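PDB 5WA4: pyridine synthase TbtD from Thermobispora bispora, which probably catalyses the formal [4+2] aza-cycloaddition that builds the central pyridine ring of the thiopeptide antibiotic thiomuracin, recognising an N-terminal leader peptide of its substrate. Local coordinates for residues R9-D23 with R48-T62. Numbering follows the deposited sequence.
Sequences RWWRFRVDYHAGPMD and RHWRRGPHLRIYVST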
# COMPACT_ATOMS: atom_id res chain seq x y z
N ARG E 9 7.02 4.56 46.69
CA ARG E 9 6.58 3.86 45.48
C ARG E 9 5.06 3.93 45.26
O ARG E 9 4.31 4.42 46.11
CB ARG E 9 7.05 2.40 45.49
CG ARG E 9 7.42 1.93 44.08
CD ARG E 9 8.12 0.59 44.05
NE ARG E 9 9.35 0.57 44.84
CZ ARG E 9 10.29 -0.37 44.74
NH1 ARG E 9 10.14 -1.36 43.87
NH2 ARG E 9 11.38 -0.31 45.50
N TRP E 10 4.62 3.45 44.10
CA TRP E 10 3.21 3.50 43.70
C TRP E 10 2.49 2.22 44.04
O TRP E 10 2.83 1.16 43.51
CB TRP E 10 3.08 3.76 42.20
CG TRP E 10 3.26 5.17 41.81
CD1 TRP E 10 4.30 5.69 41.11
CD2 TRP E 10 2.38 6.26 42.09
NE1 TRP E 10 4.12 7.04 40.92
CE2 TRP E 10 2.94 7.41 41.52
CE3 TRP E 10 1.15 6.37 42.76
CZ2 TRP E 10 2.34 8.66 41.60
CZ3 TRP E 10 0.55 7.60 42.84
CH2 TRP E 10 1.14 8.74 42.27
N TRP E 11 1.49 2.32 44.92
CA TRP E 11 0.70 1.16 45.31
C TRP E 11 -0.63 1.12 44.56
O TRP E 11 -1.21 2.16 44.22
CB TRP E 11 0.46 1.17 46.82
CG TRP E 11 1.72 1.15 47.63
CD1 TRP E 11 2.32 2.21 48.26
CD2 TRP E 11 2.56 0.01 47.88
NE1 TRP E 11 3.47 1.79 48.89
CE2 TRP E 11 3.64 0.44 48.68
CE3 TRP E 11 2.50 -1.34 47.51
CZ2 TRP E 11 4.64 -0.42 49.11
CZ3 TRP E 11 3.50 -2.19 47.94
CH2 TRP E 11 4.55 -1.73 48.73
N ARG E 12 -1.13 -0.09 44.32
CA ARG E 12 -2.34 -0.27 43.53
C ARG E 12 -3.50 -0.88 44.31
O ARG E 12 -3.32 -1.78 45.12
CB ARG E 12 -2.04 -1.15 42.31
CG ARG E 12 -1.08 -0.52 41.34
CD ARG E 12 -0.85 -1.44 40.16
NE ARG E 12 -0.05 -2.60 40.52
CZ ARG E 12 0.16 -3.62 39.70
NH1 ARG E 12 -0.37 -3.61 38.48
NH2 ARG E 12 0.90 -4.65 40.09
N PHE E 13 -4.70 -0.38 44.04
CA PHE E 13 -5.91 -0.95 44.61
C PHE E 13 -6.95 -1.18 43.52
O PHE E 13 -7.08 -0.37 42.60
CB PHE E 13 -6.46 -0.05 45.71
CG PHE E 13 -5.70 -0.15 47.01
CD1 PHE E 13 -5.88 -1.23 47.85
CD2 PHE E 13 -4.79 0.83 47.37
CE1 PHE E 13 -5.17 -1.33 49.04
CE2 PHE E 13 -4.08 0.74 48.56
CZ PHE E 13 -4.27 -0.35 49.39
N ARG E 14 -7.68 -2.29 43.63
CA ARG E 14 -8.78 -2.57 42.72
C ARG E 14 -10.14 -2.55 43.44
O ARG E 14 -10.39 -3.37 44.33
CB ARG E 14 -8.57 -3.93 42.05
CG ARG E 14 -9.57 -4.16 40.91
CD ARG E 14 -9.68 -5.59 40.43
NE ARG E 14 -10.87 -5.73 39.59
CZ ARG E 14 -10.88 -5.67 38.26
NH1 ARG E 14 -9.75 -5.48 37.59
NH2 ARG E 14 -12.02 -5.81 37.59
N VAL E 15 -11.02 -1.63 43.05
CA VAL E 15 -12.39 -1.56 43.57
C VAL E 15 -13.46 -1.94 42.53
O VAL E 15 -13.82 -1.11 41.69
CB VAL E 15 -12.73 -0.14 44.05
CG1 VAL E 15 -14.08 -0.11 44.75
CG2 VAL E 15 -11.62 0.40 44.93
N ASP E 16 -13.98 -3.17 42.59
CA ASP E 16 -15.04 -3.60 41.66
C ASP E 16 -16.42 -3.00 41.97
O ASP E 16 -16.88 -3.01 43.11
CB ASP E 16 -15.15 -5.13 41.65
CG ASP E 16 -13.91 -5.81 41.09
OD1 ASP E 16 -12.95 -6.04 41.86
OD2 ASP E 16 -13.91 -6.12 39.89
N TYR E 17 -17.08 -2.49 40.94
CA TYR E 17 -18.37 -1.85 41.13
C TYR E 17 -19.13 -1.85 39.80
O TYR E 17 -19.34 -0.81 39.18
CB TYR E 17 -18.16 -0.44 41.65
CG TYR E 17 -19.32 0.22 42.34
CD1 TYR E 17 -19.91 -0.32 43.48
CD2 TYR E 17 -19.80 1.44 41.87
CE1 TYR E 17 -20.96 0.32 44.10
CE2 TYR E 17 -20.85 2.09 42.48
CZ TYR E 17 -21.43 1.54 43.60
OH TYR E 17 -22.48 2.23 44.18
N HIS E 18 -19.52 -3.04 39.38
CA HIS E 18 -19.99 -3.29 38.02
C HIS E 18 -21.15 -2.43 37.51
O HIS E 18 -21.02 -1.73 36.51
CB HIS E 18 -20.37 -4.77 37.89
CG HIS E 18 -19.24 -5.70 38.22
ND1 HIS E 18 -19.43 -7.02 38.53
CD2 HIS E 18 -17.91 -5.48 38.27
CE1 HIS E 18 -18.25 -7.59 38.76
NE2 HIS E 18 -17.32 -6.68 38.61
N ALA E 19 -22.31 -2.50 38.16
CA ALA E 19 -23.49 -1.85 37.61
C ALA E 19 -23.94 -0.72 38.49
O ALA E 19 -24.99 -0.11 38.26
CB ALA E 19 -24.61 -2.86 37.41
N GLY E 20 -23.16 -0.45 39.53
CA GLY E 20 -23.49 0.64 40.42
C GLY E 20 -23.20 2.00 39.81
O GLY E 20 -22.52 2.09 38.79
N PRO E 21 -23.71 3.06 40.44
CA PRO E 21 -23.37 4.43 40.02
C PRO E 21 -21.90 4.78 40.34
O PRO E 21 -21.56 5.02 41.51
CB PRO E 21 -24.34 5.30 40.82
CG PRO E 21 -24.73 4.47 42.00
CD PRO E 21 -24.66 3.03 41.56
N MET E 22 -21.06 4.79 39.32
CA MET E 22 -19.62 5.03 39.48
C MET E 22 -19.33 6.45 39.98
O MET E 22 -18.52 6.61 40.90
CB MET E 22 -18.89 4.77 38.16
CG MET E 22 -17.37 4.78 38.23
SD MET E 22 -16.65 3.50 39.28
CE MET E 22 -16.94 2.00 38.36
N ASP E 23 -19.99 7.47 39.41
CA ASP E 23 -19.80 8.87 39.87
C ASP E 23 -20.04 9.00 41.38
O ASP E 23 -19.57 9.95 42.01
CB ASP E 23 -20.72 9.85 39.12
CG ASP E 23 -20.17 10.28 37.74
OD1 ASP E 23 -19.29 9.59 37.19
OD2 ASP E 23 -20.65 11.28 37.16
N ARG E 48 -10.79 4.84 35.93
CA ARG E 48 -11.75 3.81 35.53
C ARG E 48 -11.14 2.87 34.51
O ARG E 48 -10.35 3.29 33.67
CB ARG E 48 -13.01 4.42 34.95
CG ARG E 48 -13.52 5.58 35.70
CD ARG E 48 -14.58 6.27 34.93
NE ARG E 48 -15.06 7.45 35.64
CZ ARG E 48 -16.34 7.80 35.71
NH1 ARG E 48 -17.26 7.03 35.16
NH2 ARG E 48 -16.71 8.91 36.35
N HIS E 49 -11.54 1.61 34.56
CA HIS E 49 -11.18 0.63 33.55
C HIS E 49 -12.23 -0.51 33.45
O HIS E 49 -12.97 -0.77 34.41
CB HIS E 49 -9.80 0.03 33.83
CG HIS E 49 -9.16 -0.59 32.62
ND1 HIS E 49 -9.30 -1.92 32.31
CD2 HIS E 49 -8.41 -0.04 31.64
CE1 HIS E 49 -8.64 -2.18 31.19
NE2 HIS E 49 -8.09 -1.06 30.76
N TRP E 50 -12.22 -1.21 32.31
CA TRP E 50 -13.20 -2.22 31.92
C TRP E 50 -12.86 -3.66 32.25
O TRP E 50 -13.75 -4.51 32.30
CB TRP E 50 -13.43 -2.14 30.41
CG TRP E 50 -12.18 -2.21 29.57
CD1 TRP E 50 -11.45 -1.16 29.11
CD2 TRP E 50 -11.51 -3.40 29.07
NE1 TRP E 50 -10.38 -1.59 28.38
CE2 TRP E 50 -10.38 -2.95 28.34
CE3 TRP E 50 -11.75 -4.77 29.19
CZ2 TRP E 50 -9.50 -3.85 27.72
CZ3 TRP E 50 -10.87 -5.66 28.57
CH2 TRP E 50 -9.76 -5.19 27.84
N ARG E 51 -11.59 -3.96 32.46
CA ARG E 51 -11.16 -5.34 32.43
C ARG E 51 -11.61 -6.11 33.65
O ARG E 51 -11.41 -5.68 34.79
CB ARG E 51 -9.64 -5.41 32.29
CG ARG E 51 -9.16 -6.68 31.63
CD ARG E 51 -7.67 -6.78 31.75
NE ARG E 51 -7.22 -7.67 32.81
CZ ARG E 51 -6.14 -7.43 33.55
NH1 ARG E 51 -5.46 -6.32 33.33
NH2 ARG E 51 -5.76 -8.28 34.50
N ARG E 52 -12.22 -7.27 33.40
CA ARG E 52 -12.79 -8.11 34.45
C ARG E 52 -13.92 -7.41 35.19
O ARG E 52 -14.19 -7.71 36.35
CB ARG E 52 -11.71 -8.54 35.43
CG ARG E 52 -10.53 -9.21 34.77
CD ARG E 52 -10.07 -10.38 35.61
NE ARG E 52 -9.69 -9.94 36.95
CZ ARG E 52 -9.63 -10.76 38.00
NH1 ARG E 52 -9.97 -12.05 37.84
NH2 ARG E 52 -9.27 -10.28 39.19
N GLY E 53 -14.57 -6.46 34.51
CA GLY E 53 -15.73 -5.78 35.06
C GLY E 53 -15.44 -4.35 35.45
O GLY E 53 -14.40 -4.08 36.06
N PRO E 54 -16.38 -3.44 35.13
CA PRO E 54 -16.27 -1.99 35.36
C PRO E 54 -15.72 -1.77 36.74
O PRO E 54 -16.31 -2.27 37.69
CB PRO E 54 -17.72 -1.50 35.27
CG PRO E 54 -18.44 -2.54 34.55
CD PRO E 54 -17.78 -3.83 34.92
N HIS E 55 -14.59 -1.08 36.87
CA HIS E 55 -14.00 -0.91 38.19
C HIS E 55 -13.20 0.34 38.28
O HIS E 55 -13.14 1.12 37.33
CB HIS E 55 -13.12 -2.09 38.57
CG HIS E 55 -11.92 -2.25 37.70
ND1 HIS E 55 -11.88 -3.15 36.66
CD2 HIS E 55 -10.70 -1.67 37.75
CE1 HIS E 55 -10.69 -3.10 36.08
NE2 HIS E 55 -9.95 -2.21 36.73
N LEU E 56 -12.61 0.54 39.45
CA LEU E 56 -11.76 1.68 39.71
C LEU E 56 -10.40 1.19 40.06
O LEU E 56 -10.25 0.17 40.74
CB LEU E 56 -12.30 2.57 40.83
CG LEU E 56 -13.41 3.53 40.42
CD1 LEU E 56 -13.52 4.71 41.40
CD2 LEU E 56 -13.17 4.01 38.99
N ARG E 57 -9.39 1.90 39.57
CA ARG E 57 -8.01 1.63 39.92
C ARG E 57 -7.54 2.76 40.79
O ARG E 57 -7.55 3.92 40.35
CB ARG E 57 -7.15 1.47 38.66
CG ARG E 57 -6.75 0.04 38.38
CD ARG E 57 -7.43 -0.56 37.16
NE ARG E 57 -6.68 -0.37 35.92
CZ ARG E 57 -6.31 -1.34 35.08
NH1 ARG E 57 -6.56 -2.62 35.34
NH2 ARG E 57 -5.63 -1.03 33.99
N ILE E 58 -7.17 2.46 42.04
CA ILE E 58 -6.63 3.51 42.92
C ILE E 58 -5.09 3.44 43.03
O ILE E 58 -4.50 2.38 43.30
CB ILE E 58 -7.25 3.45 44.34
CG1 ILE E 58 -8.74 3.81 44.28
CG2 ILE E 58 -6.54 4.43 45.28
CD1 ILE E 58 -9.51 3.30 45.45
N TYR E 59 -4.45 4.58 42.82
CA TYR E 59 -3.01 4.68 42.96
C TYR E 59 -2.67 5.65 44.08
O TYR E 59 -3.12 6.79 44.06
CB TYR E 59 -2.37 5.15 41.65
CG TYR E 59 -2.67 4.26 40.46
CD1 TYR E 59 -1.93 3.12 40.21
CD2 TYR E 59 -3.72 4.57 39.59
CE1 TYR E 59 -2.21 2.31 39.11
CE2 TYR E 59 -4.01 3.78 38.51
CZ TYR E 59 -3.26 2.65 38.26
OH TYR E 59 -3.56 1.87 37.17
N VAL E 60 -1.91 5.19 45.08
CA VAL E 60 -1.37 6.10 46.09
C VAL E 60 0.14 5.89 46.25
O VAL E 60 0.64 4.76 46.21
CB VAL E 60 -2.05 5.91 47.46
CG1 VAL E 60 -1.72 7.08 48.38
CG2 VAL E 60 -3.56 5.82 47.28
N SER E 61 0.90 6.98 46.42
CA SER E 61 2.34 6.81 46.56
C SER E 61 2.86 7.22 47.92
O SER E 61 2.94 8.41 48.25
CB SER E 61 3.10 7.57 45.46
OG SER E 61 2.81 8.95 45.49
N THR E 62 3.19 6.20 48.72
CA THR E 62 3.92 6.36 49.98
C THR E 62 4.76 5.11 50.22
O THR E 62 4.93 4.29 49.33
CB THR E 62 2.98 6.58 51.19
OG1 THR E 62 1.72 5.93 50.95
CG2 THR E 62 2.77 8.07 51.47
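R14 and H55 lie on one face of the two central strands, 9-16 and 55-62, of a four-stranded antiparallel sheet, where an arginine is locked into the turn of a β-hairpin. With CG anti to the backbone N (chi1 -170°) and the chain extended to NE, R14 brings its guanidinium edge to the type II turn W50-G53. NH1 and NH2 both converge on R51 O, the NH2 bond being the shorter (2.9 Å) and lying in the carbonyl plane. Side-on, NE and NH2 take one carboxylate oxygen each of D16, whose OD1 also bonds S118. H55 CG lies over the centre of one guanidinium face, the ring tilted 43° from it; H55 ND1 donates to G53 O at 2.8 Å. The guanidinium is thus held in its own plane by R51 and D16, which should fix its rotation.

At the far end of this face, S61 CB sits over the six-membered ring of W10, 3.5 Å from its centroid. On the other face the middle is apolar: V15 CG2 meets I58 CD1 at 3.6 Å, F13 packs CB against CB of I58, and helix 64-85 lies against F13 and V60. Beyond the strand, M22 SD rests on L56 CG, while M22 CG lies over the R48 guanidinium. In that guanidinium's plane, R48 NH2 reaches D23 OD1 at 2.8 Å, a salt bridge whose carboxylate stands nearly perpendicular, at 89°.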